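Long-range contacts in protein kinase containing Z-DNA binding domains (PDB 4LB6), which binds left-handed Z-DNA through its Zalpha domain and probably acts as a kinase of the translation initiation factor eIF2alpha: residues R25-D30 against N62-W67; E11-I16 against L46-A51. All blocks are in the same frame, centred on the assembly; numbering follows the deposited sequence.

Interaction 1. Residues R25-D30 against N62-W67. With nucleotides of chain B.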
loop_
_atom_site.group_PDB
_atom_site.type_symbol
_atom_site.label_atom_id
_atom_site.label_comp_id
_atom_site.label_asym_id
_atom_site.label_seq_id
_atom_site.Cartn_x
_atom_site.Cartn_y
_atom_site.Cartn_z
ATOM N N ARG A 25 21.768 -6.118 -1.368
ATOM C CA ARG A 25 20.648 -5.916 -0.449
ATOM C C ARG A 25 19.419 -5.445 -1.199
ATOM O O ARG A 25 19.474 -4.429 -1.884
ATOM C CB ARG A 25 21.042 -4.890 0.640
ATOM C CG ARG A 25 21.867 -5.481 1.790
ATOM C CD ARG A 25 22.598 -4.451 2.639
ATOM N NE ARG A 25 21.717 -3.759 3.578
ATOM C CZ ARG A 25 21.116 -4.339 4.619
ATOM N NH1 ARG A 25 21.281 -5.642 4.873
ATOM N NH2 ARG A 25 20.333 -3.611 5.408
ATOM N N SER A 26 18.307 -6.188 -1.061
ATOM C CA SER A 26 17.072 -5.878 -1.762
ATOM C C SER A 26 15.852 -6.246 -0.931
ATOM O O SER A 26 15.913 -7.161 -0.073
ATOM C CB SER A 26 17.022 -6.678 -3.055
ATOM O OG SER A 26 18.172 -6.449 -3.815
ATOM N N THR A 27 14.744 -5.544 -1.171
ATOM C CA THR A 27 13.462 -5.912 -0.569
ATOM C C THR A 27 12.707 -6.837 -1.529
ATOM O O THR A 27 13.064 -6.970 -2.720
ATOM C CB THR A 27 12.583 -4.673 -0.318
ATOM O OG1 THR A 27 12.287 -4.081 -1.590
ATOM C CG2 THR A 27 13.352 -3.651 0.582
ATOM N N VAL A 28 11.692 -7.514 -1.012
ATOM C CA VAL A 28 10.883 -8.376 -1.877
ATOM C C VAL A 28 10.257 -7.554 -3.024
ATOM O O VAL A 28 10.033 -8.060 -4.129
ATOM C CB VAL A 28 9.793 -9.156 -1.085
ATOM C CG1 VAL A 28 8.750 -8.196 -0.361
ATOM C CG2 VAL A 28 9.112 -10.255 -1.997
ATOM N N GLN A 29 9.954 -6.293 -2.755
ATOM C CA GLN A 29 9.311 -5.485 -3.760
ATOM C C GLN A 29 10.239 -5.280 -4.979
ATOM O O GLN A 29 9.814 -5.458 -6.143
ATOM C CB GLN A 29 8.870 -4.143 -3.144
ATOM C CG GLN A 29 7.610 -4.251 -2.220
ATOM C CD GLN A 29 7.898 -4.734 -0.790
ATOM O OE1 GLN A 29 9.047 -4.862 -0.377
ATOM N NE2 GLN A 29 6.837 -4.973 -0.013
ATOM N N ASP A 30 11.521 -4.998 -4.689
ATOM C CA ASP A 30 12.595 -4.969 -5.697
ATOM C C ASP A 30 12.571 -6.192 -6.600
ATOM O O ASP A 30 12.607 -6.103 -7.829
ATOM C CB ASP A 30 13.981 -4.886 -5.012
ATOM C CG ASP A 30 14.232 -3.530 -4.368
ATOM O OD1 ASP A 30 13.667 -2.548 -4.906
ATOM O OD2 ASP A 30 14.961 -3.442 -3.331
ATOM N N ASN A 62 9.299 -2.052 11.995
ATOM C CA ASN A 62 8.315 -2.561 11.017
ATOM C C ASN A 62 8.747 -2.396 9.556
ATOM O O ASN A 62 7.915 -2.508 8.630
ATOM C CB ASN A 62 6.918 -1.950 11.239
ATOM C CG ASN A 62 6.128 -2.680 12.323
ATOM O OD1 ASN A 62 6.494 -3.789 12.727
ATOM N ND2 ASN A 62 5.030 -2.073 12.779
ATOM N N LYS A 63 10.045 -2.150 9.348
ATOM C CA LYS A 63 10.555 -1.886 8.005
ATOM C C LYS A 63 10.511 -3.095 7.120
ATOM O O LYS A 63 10.375 -4.231 7.583
ATOM C CB LYS A 63 11.983 -1.358 8.059
ATOM C CG LYS A 63 12.110 0.026 8.609
ATOM C CD LYS A 63 13.543 0.522 8.418
ATOM C CE LYS A 63 13.944 0.316 6.949
ATOM N NZ LYS A 63 15.353 0.653 6.607
ATOM N N ARG A 64 10.613 -2.860 5.821
ATOM C CA ARG A 64 10.751 -3.966 4.907
ATOM C C ARG A 64 11.991 -4.721 5.252
ATOM O O ARG A 64 13.048 -4.126 5.328
ATOM C CB ARG A 64 10.896 -3.447 3.484
ATOM C CG ARG A 64 9.882 -2.405 3.145
ATOM C CD ARG A 64 9.716 -2.346 1.644
ATOM N NE ARG A 64 8.297 -2.156 1.409
ATOM C CZ ARG A 64 7.798 -1.616 0.316
ATOM N NH1 ARG A 64 8.617 -1.187 -0.625
ATOM N NH2 ARG A 64 6.480 -1.521 0.204
ATOM N N PRO A 65 11.873 -6.042 5.419
ATOM C CA PRO A 65 13.094 -6.822 5.577
ATOM C C PRO A 65 13.936 -6.606 4.332
ATOM O O PRO A 65 13.388 -6.296 3.258
ATOM C CB PRO A 65 12.596 -8.266 5.645
ATOM C CG PRO A 65 11.133 -8.136 6.156
ATOM C CD PRO A 65 10.654 -6.864 5.512
ATOM N N VAL A 66 15.243 -6.683 4.512
ATOM C CA VAL A 66 16.164 -6.551 3.406
ATOM C C VAL A 66 16.952 -7.818 3.288
ATOM O O VAL A 66 17.526 -8.314 4.264
ATOM C CB VAL A 66 17.100 -5.329 3.620
ATOM C CG1 VAL A 66 18.234 -5.386 2.671
ATOM C CG2 VAL A 66 16.295 -4.002 3.440
ATOM N N TRP A 67 17.023 -8.338 2.065
ATOM C CA TRP A 67 17.549 -9.668 1.836
ATOM C C TRP A 67 18.907 -9.583 1.148
ATOM O O TRP A 67 19.122 -8.672 0.376
ATOM C CB TRP A 67 16.571 -10.448 0.957
ATOM C CG TRP A 67 15.257 -10.662 1.663
ATOM C CD1 TRP A 67 14.162 -9.864 1.626
ATOM C CD2 TRP A 67 14.940 -11.746 2.522
ATOM N NE1 TRP A 67 13.130 -10.410 2.419
ATOM C CE2 TRP A 67 13.614 -11.550 3.004
ATOM C CE3 TRP A 67 15.660 -12.864 2.954
ATOM C CZ2 TRP A 67 12.983 -12.461 3.871
ATOM C CZ3 TRP A 67 15.049 -13.743 3.815
ATOM C CH2 TRP A 67 13.730 -13.536 4.265
ATOM P P DG B 3 6.009 -3.252 4.086
ATOM O OP1 DG B 3 6.575 -1.908 4.461
ATOM O OP2 DG B 3 6.196 -3.899 2.782
ATOM O "O5'" DG B 3 6.721 -4.129 5.238
ATOM C "C5'" DG B 3 6.397 -5.547 5.323
ATOM C "C4'" DG B 3 6.883 -6.119 6.628
ATOM O "O4'" DG B 3 6.364 -5.375 7.814
ATOM C "C3'" DG B 3 6.533 -7.624 6.754
ATOM O "O3'" DG B 3 7.675 -8.404 6.230
ATOM C "C2'" DG B 3 6.508 -7.775 8.302
ATOM C "C1'" DG B 3 6.142 -6.350 8.855
ATOM N N9 DG B 3 4.752 -6.094 9.297
ATOM C C8 DG B 3 4.363 -5.492 10.466
ATOM N N7 DG B 3 3.075 -5.360 10.589
ATOM C C5 DG B 3 2.553 -5.845 9.379
ATOM C C6 DG B 3 1.220 -5.910 8.972
ATOM O O6 DG B 3 0.252 -5.504 9.592
ATOM N N1 DG B 3 1.058 -6.467 7.701
ATOM C C2 DG B 3 2.149 -6.834 6.957
ATOM N N2 DG B 3 1.811 -7.272 5.753
ATOM N N3 DG B 3 3.456 -6.765 7.329
ATOM C C4 DG B 3 3.557 -6.317 8.578
ATOM P P DC B 2 3.177 -0.523 9.198
ATOM O OP1 DC B 2 2.161 -1.049 10.193
ATOM O OP2 DC B 2 4.606 -0.087 9.453
ATOM O "O5'" DC B 2 3.141 -1.406 7.823
ATOM C "C5'" DC B 2 3.910 -2.627 7.939
ATOM C "C4'" DC B 2 3.621 -3.430 6.684
ATOM O "O4'" DC B 2 2.226 -3.857 6.719
ATOM C "C3'" DC B 2 3.811 -2.584 5.401
ATOM O "O3'" DC B 2 4.447 -3.417 4.411
ATOM C "C2'" DC B 2 2.363 -2.343 4.967
ATOM C "C1'" DC B 2 1.605 -3.587 5.465
ATOM N N1 DC B 2 0.143 -3.370 5.678
ATOM C C2 DC B 2 -0.696 -3.822 4.655
ATOM O O2 DC B 2 -0.182 -4.289 3.613
ATOM N N3 DC B 2 -2.015 -3.644 4.765
ATOM C C4 DC B 2 -2.471 -3.115 5.898
ATOM N N4 DC B 2 -3.781 -2.904 6.018
ATOM C C5 DC B 2 -1.637 -2.616 6.954
ATOM C C6 DC B 2 -0.316 -2.814 6.829
HETATM O O HOH W 1 11.196 -7.469 2.039
#

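Interaction 2. Residues E11-I16 against L46-A51. With nucleotides of chain B.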
loop_
_atom_site.group_PDB
_atom_site.type_symbol
_atom_site.label_atom_id
_atom_site.label_comp_id
_atom_site.label_asym_id
_atom_site.label_seq_id
_atom_site.Cartn_x
_atom_site.Cartn_y
_atom_site.Cartn_z
ATOM N N GLU A 11 13.899 -23.067 -10.463
ATOM C CA GLU A 11 14.096 -21.938 -11.368
ATOM C C GLU A 11 13.787 -20.595 -10.689
ATOM O O GLU A 11 14.491 -19.609 -10.881
ATOM C CB GLU A 11 13.267 -22.064 -12.648
ATOM C CG GLU A 11 13.494 -20.895 -13.619
ATOM C CD GLU A 11 14.741 -21.091 -14.518
ATOM O OE1 GLU A 11 15.196 -22.240 -14.710
ATOM O OE2 GLU A 11 15.267 -20.087 -15.036
ATOM N N ILE A 12 12.687 -20.549 -9.953
ATOM C CA ILE A 12 12.344 -19.330 -9.196
ATOM C C ILE A 12 13.459 -19.022 -8.232
ATOM O O ILE A 12 13.896 -17.884 -8.113
ATOM C CB ILE A 12 11.037 -19.521 -8.356
ATOM C CG1 ILE A 12 9.856 -19.752 -9.268
ATOM C CG2 ILE A 12 10.784 -18.341 -7.372
ATOM C CD1 ILE A 12 9.646 -18.641 -10.223
ATOM N N GLU A 13 13.921 -20.050 -7.519
ATOM C CA GLU A 13 14.895 -19.788 -6.479
ATOM C C GLU A 13 16.193 -19.352 -7.121
ATOM O O GLU A 13 16.830 -18.463 -6.607
ATOM C CB GLU A 13 15.071 -20.975 -5.506
ATOM C CG GLU A 13 14.008 -20.950 -4.434
ATOM C CD GLU A 13 13.978 -22.117 -3.457
ATOM O OE1 GLU A 13 14.966 -22.852 -3.302
ATOM O OE2 GLU A 13 12.924 -22.267 -2.799
ATOM N N MET A 14 16.579 -19.967 -8.238
ATOM C CA MET A 14 17.781 -19.520 -8.948
ATOM C C MET A 14 17.645 -18.061 -9.374
ATOM O O MET A 14 18.598 -17.258 -9.249
ATOM C CB MET A 14 18.047 -20.419 -10.172
ATOM C CG MET A 14 19.092 -19.839 -11.117
ATOM S SD MET A 14 19.397 -20.957 -12.494
ATOM C CE MET A 14 19.604 -22.502 -11.620
ATOM N N ARG A 15 16.468 -17.712 -9.887
ATOM C CA ARG A 15 16.243 -16.347 -10.373
ATOM C C ARG A 15 16.272 -15.297 -9.230
ATOM O O ARG A 15 16.798 -14.195 -9.381
ATOM C CB ARG A 15 14.935 -16.266 -11.182
ATOM C CG ARG A 15 15.074 -16.850 -12.645
ATOM C CD ARG A 15 13.696 -16.795 -13.389
ATOM N NE ARG A 15 13.318 -15.406 -13.685
ATOM C CZ ARG A 15 12.077 -14.886 -13.654
ATOM N NH1 ARG A 15 11.003 -15.613 -13.321
ATOM N NH2 ARG A 15 11.930 -13.602 -13.960
ATOM N N ILE A 16 15.760 -15.675 -8.074
ATOM C CA ILE A 16 15.829 -14.804 -6.912
ATOM C C ILE A 16 17.272 -14.612 -6.458
ATOM O O ILE A 16 17.713 -13.481 -6.199
ATOM C CB ILE A 16 15.014 -15.383 -5.743
ATOM C CG1 ILE A 16 13.522 -15.279 -6.123
ATOM C CG2 ILE A 16 15.263 -14.529 -4.427
ATOM C CD1 ILE A 16 12.508 -16.067 -5.194
ATOM N N LEU A 46 12.060 -16.751 -0.457
ATOM C CA LEU A 46 13.103 -16.104 0.346
ATOM C C LEU A 46 13.183 -16.740 1.734
ATOM O O LEU A 46 14.290 -17.046 2.239
ATOM C CB LEU A 46 12.777 -14.606 0.511
ATOM C CG LEU A 46 13.182 -13.793 -0.728
ATOM C CD1 LEU A 46 12.562 -12.365 -0.610
ATOM C CD2 LEU A 46 14.680 -13.661 -0.876
ATOM N N TYR A 47 12.011 -16.953 2.345
ATOM C CA TYR A 47 11.977 -17.557 3.701
ATOM C C TYR A 47 12.520 -18.978 3.648
ATOM O O TYR A 47 13.314 -19.401 4.517
ATOM C CB TYR A 47 10.578 -17.477 4.364
ATOM C CG TYR A 47 10.373 -16.089 4.955
ATOM C CD1 TYR A 47 9.810 -15.050 4.184
ATOM C CD2 TYR A 47 10.888 -15.775 6.228
ATOM C CE1 TYR A 47 9.686 -13.753 4.710
ATOM C CE2 TYR A 47 10.760 -14.493 6.771
ATOM C CZ TYR A 47 10.190 -13.469 6.010
ATOM O OH TYR A 47 10.044 -12.203 6.581
ATOM N N SER A 48 12.128 -19.725 2.625
ATOM C CA SER A 48 12.723 -21.069 2.404
ATOM C C SER A 48 14.246 -21.070 2.186
ATOM O O SER A 48 14.967 -21.956 2.701
ATOM C CB SER A 48 12.054 -21.769 1.219
ATOM O OG SER A 48 12.768 -22.963 0.934
ATOM N N LEU A 49 14.732 -20.125 1.387
ATOM C CA LEU A 49 16.178 -20.006 1.177
ATOM C C LEU A 49 16.894 -19.545 2.444
ATOM O O LEU A 49 18.067 -19.836 2.641
ATOM C CB LEU A 49 16.489 -19.017 0.063
ATOM C CG LEU A 49 16.139 -19.456 -1.334
ATOM C CD1 LEU A 49 15.950 -18.277 -2.302
ATOM C CD2 LEU A 49 17.255 -20.409 -1.801
ATOM N N GLN A 50 16.216 -18.763 3.267
ATOM C CA GLN A 50 16.817 -18.340 4.516
ATOM C C GLN A 50 16.993 -19.583 5.431
ATOM O O GLN A 50 18.021 -19.761 6.148
ATOM C CB GLN A 50 15.920 -17.281 5.165
ATOM C CG GLN A 50 16.228 -17.002 6.629
ATOM C CD GLN A 50 15.069 -16.314 7.346
ATOM O OE1 GLN A 50 15.199 -15.163 7.732
ATOM N NE2 GLN A 50 13.936 -17.029 7.542
ATOM N N ALA A 51 15.994 -20.464 5.391
ATOM C CA ALA A 51 16.000 -21.629 6.275
ATOM C C ALA A 51 17.136 -22.512 5.830
ATOM O O ALA A 51 17.729 -23.196 6.653
ATOM C CB ALA A 51 14.672 -22.380 6.225
ATOM P P DG B 5 3.512 -12.345 1.585
ATOM O OP1 DG B 5 4.335 -11.269 1.005
ATOM O OP2 DG B 5 2.210 -12.802 0.984
ATOM O "O5'" DG B 5 4.452 -13.600 1.789
ATOM C "C5'" DG B 5 3.916 -14.914 2.288
ATOM C "C4'" DG B 5 5.055 -15.849 2.621
ATOM O "O4'" DG B 5 5.914 -15.304 3.629
ATOM C "C3'" DG B 5 4.516 -17.159 3.275
ATOM O "O3'" DG B 5 4.399 -18.055 2.160
ATOM C "C2'" DG B 5 5.658 -17.580 4.158
ATOM C "C1'" DG B 5 6.417 -16.309 4.527
ATOM N N9 DG B 5 6.216 -15.742 5.867
ATOM C C8 DG B 5 7.230 -15.442 6.730
ATOM N N7 DG B 5 6.838 -14.843 7.843
ATOM C C5 DG B 5 5.450 -14.799 7.738
ATOM C C6 DG B 5 4.504 -14.221 8.633
ATOM O O6 DG B 5 4.727 -13.681 9.714
ATOM N N1 DG B 5 3.191 -14.281 8.157
ATOM C C2 DG B 5 2.872 -14.793 6.911
ATOM N N2 DG B 5 1.558 -14.745 6.559
ATOM N N3 DG B 5 3.807 -15.318 6.066
ATOM C C4 DG B 5 5.062 -15.276 6.522
ATOM P P DC B 4 7.528 -9.614 5.233
ATOM O OP1 DC B 4 8.793 -10.463 5.200
ATOM O OP2 DC B 4 7.047 -8.989 3.914
ATOM O "O5'" DC B 4 6.437 -10.568 5.772
ATOM C "C5'" DC B 4 6.212 -11.941 5.201
ATOM C "C4'" DC B 4 4.767 -12.262 4.909
ATOM O "O4'" DC B 4 4.043 -12.186 6.199
ATOM C "C3'" DC B 4 4.069 -11.243 3.966
ATOM O "O3'" DC B 4 3.132 -11.895 3.073
ATOM C "C2'" DC B 4 3.289 -10.336 4.990
ATOM C "C1'" DC B 4 2.887 -11.428 5.979
ATOM N N1 DC B 4 2.539 -10.799 7.267
ATOM C C2 DC B 4 1.219 -10.479 7.519
ATOM O O2 DC B 4 0.368 -10.750 6.696
ATOM N N3 DC B 4 0.904 -9.834 8.677
ATOM C C4 DC B 4 1.887 -9.508 9.543
ATOM N N4 DC B 4 1.440 -8.873 10.689
ATOM C C5 DC B 4 3.262 -9.776 9.284
ATOM C C6 DC B 4 3.525 -10.409 8.130
HETATM O O HOH W 2 15.384 -23.423 -0.272
#

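Interaction 1. Residues R25-D30 against N62-W67
In the winged helix-turn-helix fold of this Zalpha domain, the base of the wing is tied to the segment that leads into helix 28-35 by a single antiparallel bridge between Ser26 and Trp67, a hydrogen-bonded pair. Ser26 N gives to Trp67 O at 3.0 Å, and Trp67 N returns a bond to Ser26 O at 2.7 Å. Beside the bridge, at the edge of the Trp67 ring, a water accepts from Val28 N and donates to Pro65 O. Next to the bridge, CG1 of Val66 lies over the centre of the Arg25 guanidinium and also meets Arg25 CB at 3.5 Å; the bend at chi3 (77°) folds the arginine back over this methyl. Thr27 turns CG2 to the wing, 3.8 Å from Arg64 CB, while its OG1 takes a weak bond from Asp30 N. With Thr27 N bonded to Asp30 OD2, the two residues make a capping box at the start of the helix.

The DNA-facing end shows how two side chains can share one phosphate. The Gln29 amide stacks on the Arg64 guanidinium, the planes only 8° apart and Gln29 CD 3.3 Å above the other plane. Arg64 NE donates to OP2 of DG3 of chain B at 3.1 Å, with the phosphate at the guanidinium edge; Gln29 NE2 adds a weak bond to the same oxygen.

Around this junction, Ser26 leans on helix 10-23, Val28 on helix 39-51, and strand 55-58 pairs with Val66 through the backbone of Thr58.

Interaction 2. Residues E11-I16 against L46-A51
Glu13 and Ile16 of helix 10-23 pack against Leu46, Ser48 and Leu49 of helix 39-51, whose other side carries a DNA-binding tyrosine; in the winged helix-turn-helix fold this second helix is the recognition helix. The axes of the two segments cross at -82° and come no closer than 10.9 Å, so side chains, not backbones, make the contact.

The tight part is apolar and largely buried. CG2 of Ile16, held anti to its own N, reaches Leu46 CD2 at 3.7 Å and stands farther, 4.4 Å, from Leu49 CD1. Leu46 starts away from the first helix, but its end comes back to it, CD2 making the contact. The extended chain of Glu13 belongs to this packing too: it runs past Leu49 in the opposite sense, its CG near Leu49 CD1 and its OE1 3.7 Å from Leu49 CD2. No direct hydrogen bond crosses between the segments.

The solvent side, formed by the Glu13 carboxylate and Ser48, is looser, because a water rather than a direct bond spans the two residues. This water gives a hydrogen bond to Glu13 OE1 and also bonds to Ser48 OG. Glu13 OE2, committed to His45 ND1 one turn before Ser48 and Leu49, stays 3.8 Å from Ser48 OG.

On the side of helix 39-51 turned from helix 10-23, Tyr47 meets chain B. The guanine of DG5 comes edge-on, its C8 3.4 Å above the centre of one face of the Tyr47 ring, a CH-pi contact. At the ring edge, in its plane, Tyr47 OH donates to OP1 of DC4 of chain B in a short hydrogen bond, the two oxygens 2.5 Å apart.

Overall arrangement
The segments of interaction 1 and interaction 2 alternate along the chain, in the order 11-16, 25-30, 46-51 and 62-67, so the two contacts interlock within one small domain. Their centres lie 14 Å apart on opposite sides of the chain's centre. Interaction 2 crosses helices 10-23 and 39-51; interaction 1 joins the start of helix 28-35 to the strand that pairs with 55-58. They meet at Trp67, whose ring packs edge-to-face with Tyr47 and also touches Leu46 and Gln50. Both reach the same DNA strand: interaction 1 meets DG3 and the recognition helix DC4 and DG5, consistent with one compact core holding both DNA-binding elements in place.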